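Local coordinates for protein DNA polymerase sliding clamp 2 (Thermococcus kodakarensis, PDB 3LX2) that forms a ring-shaped homotrimeric sliding clamp that encircles DNA and probably tethers the replicative polymerase and other DNA-processing proteins to it, at residues 136-141 with 210-215; 144-149 with 204-209. One frame throughout, in Å; residues are numbered along the deposited sequence.

Contact 1: 136-141 with 210-215; sequences VLAGAL and RSLADA. With SO4 (sulfate ion), chain D.
The carboxylate of Asp214 turns one face to Gly139 CA, which is 3.4 Å from Asp214 OD1. O1 of a sulfate, probably from the crystallisation liquor, is modelled over the opposite face; it is also 2.4 Å from Asp214 N, a very short hydrogen bond, so its exact position is doubtful. CG is anti to the carbonyl carbon of its own residue (chi1 -73°), which places the carboxylate over Gly139 CA; the backbone carbonyl separately meets the first turn of helix 138-151. Asp214 O takes the Gly139 N-H in the carbonyl plane, on a lone pair, at 3.0 Å from Gly139 N. The missing side chain at Gly139 lets the backbones close to 3.9 Å between the CA atoms of Gly139 and Asp214. Flanking this bond, Leu137 CD2 reaches Ala215 O at 3.3 Å, and Ala138 CB meets Leu212 CB at 4.0 Å. The loop 210-215 lies across the start of the helix, where Leu137 holds the N-cap position. Ala138 and Leu212 both pack on Val218 of strand 217-222, antiparallel neighbour of strand 132-137 in the sheet, while Ala140 touches Glu107 of the second subunit.

Contact 2: 144-149 with 204-209; sequences AVKAAK and YLEDIL
Val145 of helix 138-151 points into helix 202-209 and meets three of its side chains, in the paired-helix arrangement of the DNA-clamp fold, where each domain carries two helices on the channel side of its sheets. The two helical segments run roughly antiparallel, their directions 146° apart and their axes 9.7 Å from each other at closest. Val145 divides its methyls between the partners. CG1, anti to the backbone N (chi1 167°), touches the aliphatic root of Glu206, 3.9 Å from its CB. CG2 turns to the two leucines, 3.8 Å from Leu209 CD1 and 4.1 Å from Leu205 CB; Val145 stands almost perpendicular to Leu205 but is tilted less steeply against Leu209. Behind them, Leu205 continues onto Ile155 and Phe157, and Leu209 onto Leu230, joining the helix pair to strands 154-159 and 228-234. On the more exposed side Lys146 packs on Leu82 of the second subunit. One turn beyond Val145, Lys149 bends along its chain and meets the extended Glu206 at about a right angle, bringing both CE and the ammonium to the oxygen end of the carboxylate. Glu206 OE2 also makes a long, weak ion pair with Arg210 NH2. The salt bridge itself is lopsided: Lys149 NZ is 3.0 Å from Glu206 OE1, against 3.6 Å from Glu206 OE2.

From the N terminus, the chain first lays down the strands and helices of its N-terminal half, then reaches strand 132-137, where contact 1 opens as the strand gives way to helix 138-151. Further along that helix, 144-149 opens contact 2. Strands 154-159, 164-169, 174-179, 186-191 and 196-201 follow before helix 202-209 returns and closes contact 2. The next residues, 210-215, close contact 1 just before strand 217-222, so contact 2 is nested inside the loop of contact 1. The centres are 11 Å apart, and Leu141 CB packs on Leu209 CD1 at 3.7 Å between them. Together they tie helix 138-151, from its start onward, to helix 202-209 and the loop after it.

Contact 1: 136-141 with 210-215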
loop_
_atom_site.group_PDB
_atom_site.type_symbol
_atom_site.label_atom_id
_atom_site.label_comp_id
_atom_site.label_asym_id
_atom_site.label_seq_id
_atom_site.Cartn_x
_atom_site.Cartn_y
_atom_site.Cartn_z
ATOM N N VAL A 136 16.626 -3.652 24.648
ATOM C CA VAL A 136 15.296 -4.092 24.338
ATOM C C VAL A 136 15.313 -4.330 22.881
ATOM O O VAL A 136 16.230 -3.850 22.209
ATOM C CB VAL A 136 14.269 -2.976 24.596
ATOM C CG1 VAL A 136 14.305 -2.534 26.009
ATOM C CG2 VAL A 136 14.585 -1.784 23.667
ATOM N N LEU A 137 14.309 -5.036 22.389
ATOM C CA LEU A 137 14.133 -5.261 20.962
ATOM C C LEU A 137 13.348 -4.114 20.358
ATOM O O LEU A 137 12.410 -3.606 20.982
ATOM C CB LEU A 137 13.380 -6.564 20.718
ATOM C CG LEU A 137 14.033 -7.957 20.854
ATOM C CD1 LEU A 137 13.019 -8.983 20.500
ATOM C CD2 LEU A 137 15.249 -8.090 19.898
ATOM N N ALA A 138 13.685 -3.730 19.135
ATOM C CA ALA A 138 13.075 -2.551 18.499
ATOM C C ALA A 138 11.566 -2.645 18.385
ATOM O O ALA A 138 10.860 -1.635 18.581
ATOM C CB ALA A 138 13.699 -2.291 17.121
ATOM N N GLY A 139 11.092 -3.870 18.080
ATOM C CA GLY A 139 9.663 -4.197 17.942
ATOM C C GLY A 139 8.910 -3.969 19.233
ATOM O O GLY A 139 7.773 -3.520 19.225
ATOM N N ALA A 140 9.569 -4.251 20.350
ATOM C CA ALA A 140 8.988 -4.017 21.666
ATOM C C ALA A 140 8.798 -2.518 21.887
ATOM O O ALA A 140 7.661 -2.074 22.138
ATOM C CB ALA A 140 9.857 -4.635 22.776
ATOM N N LEU A 141 9.876 -1.734 21.796
ATOM C CA LEU A 141 9.739 -0.283 21.846
ATOM C C LEU A 141 8.689 0.194 20.881
ATOM O O LEU A 141 7.826 0.953 21.267
ATOM C CB LEU A 141 11.021 0.443 21.537
ATOM C CG LEU A 141 12.036 0.443 22.667
ATOM C CD1 LEU A 141 12.996 1.606 22.481
ATOM C CD2 LEU A 141 11.372 0.509 24.047
ATOM N N ARG A 210 11.553 4.039 13.543
ATOM C CA ARG A 210 10.871 3.511 12.342
ATOM C C ARG A 210 11.738 2.759 11.342
ATOM O O ARG A 210 11.287 1.777 10.797
ATOM C CB ARG A 210 10.072 4.585 11.639
ATOM C CG ARG A 210 9.196 4.075 10.497
ATOM C CD ARG A 210 8.397 5.258 9.853
ATOM N NE ARG A 210 7.238 5.626 10.669
ATOM C CZ ARG A 210 7.098 6.765 11.347
ATOM N NH1 ARG A 210 8.049 7.702 11.337
ATOM N NH2 ARG A 210 5.974 6.972 12.031
ATOM N N SER A 211 12.961 3.205 11.087
ATOM C CA SER A 211 13.875 2.459 10.173
ATOM C C SER A 211 14.300 1.053 10.656
ATOM O O SER A 211 14.370 0.136 9.863
ATOM C CB SER A 211 15.145 3.257 9.870
ATOM O OG SER A 211 14.878 4.312 8.976
ATOM N N LEU A 212 14.544 0.897 11.945
ATOM C CA LEU A 212 14.996 -0.358 12.516
ATOM C C LEU A 212 14.043 -1.535 12.287
ATOM O O LEU A 212 12.807 -1.362 12.209
ATOM C CB LEU A 212 15.208 -0.166 14.025
ATOM C CG LEU A 212 16.224 0.908 14.400
ATOM C CD1 LEU A 212 16.306 0.875 15.867
ATOM C CD2 LEU A 212 17.599 0.606 13.769
ATOM N N ALA A 213 14.613 -2.724 12.177
ATOM C CA ALA A 213 13.782 -3.934 12.039
ATOM C C ALA A 213 13.444 -4.438 13.455
ATOM O O ALA A 213 14.224 -4.163 14.389
ATOM C CB ALA A 213 14.505 -5.009 11.225
ATOM N N ASP A 214 12.319 -5.157 13.620
ATOM C CA ASP A 214 11.832 -5.465 14.984
ATOM C C ASP A 214 12.897 -6.130 15.813
ATOM O O ASP A 214 12.942 -5.980 17.042
ATOM C CB ASP A 214 10.584 -6.333 14.987
ATOM C CG ASP A 214 9.335 -5.587 14.553
ATOM O OD1 ASP A 214 9.294 -4.328 14.525
ATOM O OD2 ASP A 214 8.383 -6.289 14.201
ATOM N N ALA A 215 13.775 -6.836 15.118
ATOM C CA ALA A 215 14.728 -7.710 15.750
ATOM C C ALA A 215 16.036 -6.971 16.162
ATOM O O ALA A 215 16.720 -7.408 17.079
ATOM C CB ALA A 215 14.989 -8.919 14.817
HETATM S S SO4 D . 10.962 -6.287 10.516
HETATM O O1 SO4 D . 10.791 -5.641 11.823
HETATM O O2 SO4 D . 11.453 -5.336 9.520
HETATM O O3 SO4 D . 11.889 -7.419 10.729
HETATM O O4 SO4 D . 9.666 -6.727 9.999
#

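Contact 2: 144-149 with 204-209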
loop_
_atom_site.group_PDB
_atom_site.type_symbol
_atom_site.label_atom_id
_atom_site.label_comp_id
_atom_site.label_asym_id
_atom_site.label_seq_id
_atom_site.Cartn_x
_atom_site.Cartn_y
_atom_site.Cartn_z
ATOM N N ALA A 144 5.359 -0.264 22.423
ATOM C CA ALA A 144 5.160 0.672 23.492
ATOM C C ALA A 144 4.841 2.057 22.929
ATOM O O ALA A 144 3.782 2.655 23.211
ATOM C CB ALA A 144 6.376 0.737 24.321
ATOM N N VAL A 145 5.751 2.562 22.116
ATOM C CA VAL A 145 5.634 3.911 21.661
ATOM C C VAL A 145 4.298 4.059 20.928
ATOM O O VAL A 145 3.563 4.984 21.202
ATOM C CB VAL A 145 6.828 4.304 20.809
ATOM C CG1 VAL A 145 6.560 5.567 20.096
ATOM C CG2 VAL A 145 8.056 4.422 21.692
ATOM N N LYS A 146 3.978 3.129 20.036
ATOM C CA LYS A 146 2.777 3.261 19.207
ATOM C C LYS A 146 1.465 3.151 20.038
ATOM O O LYS A 146 0.430 3.689 19.672
ATOM C CB LYS A 146 2.804 2.184 18.173
ATOM C CG LYS A 146 2.383 2.623 16.839
ATOM C CD LYS A 146 2.808 1.601 15.802
ATOM C CE LYS A 146 4.271 1.881 15.346
ATOM N NZ LYS A 146 4.605 1.242 14.030
ATOM N N ALA A 147 1.542 2.477 21.181
ATOM C CA ALA A 147 0.427 2.383 22.082
ATOM C C ALA A 147 0.289 3.699 22.868
ATOM O O ALA A 147 -0.820 4.153 23.164
ATOM C CB ALA A 147 0.611 1.193 23.005
ATOM N N ALA A 148 1.415 4.311 23.194
ATOM C CA ALA A 148 1.364 5.615 23.853
ATOM C C ALA A 148 0.633 6.603 22.926
ATOM O O ALA A 148 -0.404 7.144 23.318
ATOM C CB ALA A 148 2.754 6.117 24.241
ATOM N N LYS A 149 1.124 6.759 21.689
ATOM C CA LYS A 149 0.567 7.729 20.756
ATOM C C LYS A 149 -0.955 7.789 20.767
ATOM O O LYS A 149 -1.521 8.863 20.592
ATOM C CB LYS A 149 1.060 7.520 19.303
ATOM C CG LYS A 149 0.363 8.432 18.274
ATOM C CD LYS A 149 1.276 9.033 17.195
ATOM C CE LYS A 149 1.550 8.002 16.074
ATOM N NZ LYS A 149 1.474 8.630 14.750
ATOM N N TYR A 204 8.732 12.213 18.556
ATOM C CA TYR A 204 10.180 12.056 18.461
ATOM C C TYR A 204 10.693 10.568 18.434
ATOM O O TYR A 204 11.432 10.182 17.519
ATOM C CB TYR A 204 10.866 12.957 19.510
ATOM C CG TYR A 204 10.616 14.473 19.281
ATOM C CD1 TYR A 204 11.421 15.207 18.403
ATOM C CD2 TYR A 204 9.576 15.158 19.928
ATOM C CE1 TYR A 204 11.201 16.587 18.173
ATOM C CE2 TYR A 204 9.333 16.551 19.695
ATOM C CZ TYR A 204 10.155 17.251 18.823
ATOM O OH TYR A 204 9.969 18.612 18.575
ATOM N N LEU A 205 10.236 9.725 19.365
ATOM C CA LEU A 205 10.723 8.346 19.490
ATOM C C LEU A 205 10.327 7.449 18.315
ATOM O O LEU A 205 11.103 6.574 17.840
ATOM C CB LEU A 205 10.257 7.724 20.813
ATOM C CG LEU A 205 10.498 8.470 22.156
ATOM C CD1 LEU A 205 10.397 7.536 23.290
ATOM C CD2 LEU A 205 11.833 9.177 22.261
ATOM N N GLU A 206 9.105 7.664 17.849
ATOM C CA GLU A 206 8.511 6.904 16.788
ATOM C C GLU A 206 9.278 7.162 15.487
ATOM O O GLU A 206 9.410 6.273 14.653
ATOM C CB GLU A 206 7.037 7.307 16.664
ATOM C CG GLU A 206 6.417 7.100 15.267
ATOM C CD GLU A 206 4.888 7.278 15.255
ATOM O OE1 GLU A 206 4.413 8.450 15.436
ATOM O OE2 GLU A 206 4.198 6.222 15.068
ATOM N N ASP A 207 9.727 8.389 15.297
ATOM C CA ASP A 207 10.541 8.730 14.132
ATOM C C ASP A 207 11.966 8.162 14.218
ATOM O O ASP A 207 12.562 7.807 13.198
ATOM C CB ASP A 207 10.592 10.247 13.908
ATOM C CG ASP A 207 9.365 10.790 13.171
ATOM O OD1 ASP A 207 8.613 10.017 12.532
ATOM O OD2 ASP A 207 9.167 12.023 13.198
ATOM N N ILE A 208 12.488 8.038 15.429
ATOM C CA ILE A 208 13.795 7.441 15.650
ATOM C C ILE A 208 13.758 5.940 15.309
ATOM O O ILE A 208 14.636 5.475 14.621
ATOM C CB ILE A 208 14.285 7.670 17.116
ATOM C CG1 ILE A 208 14.499 9.162 17.397
ATOM C CG2 ILE A 208 15.528 6.793 17.459
ATOM C CD1 ILE A 208 14.929 9.527 18.850
ATOM N N LEU A 209 12.741 5.220 15.798
ATOM C CA LEU A 209 12.604 3.743 15.738
ATOM C C LEU A 209 12.032 3.188 14.435
ATOM O O LEU A 209 12.016 1.988 14.233
ATOM C CB LEU A 209 11.707 3.242 16.898
ATOM C CG LEU A 209 12.111 3.584 18.365
ATOM C CD1 LEU A 209 10.953 3.406 19.405
ATOM C CD2 LEU A 209 13.429 2.868 18.836
#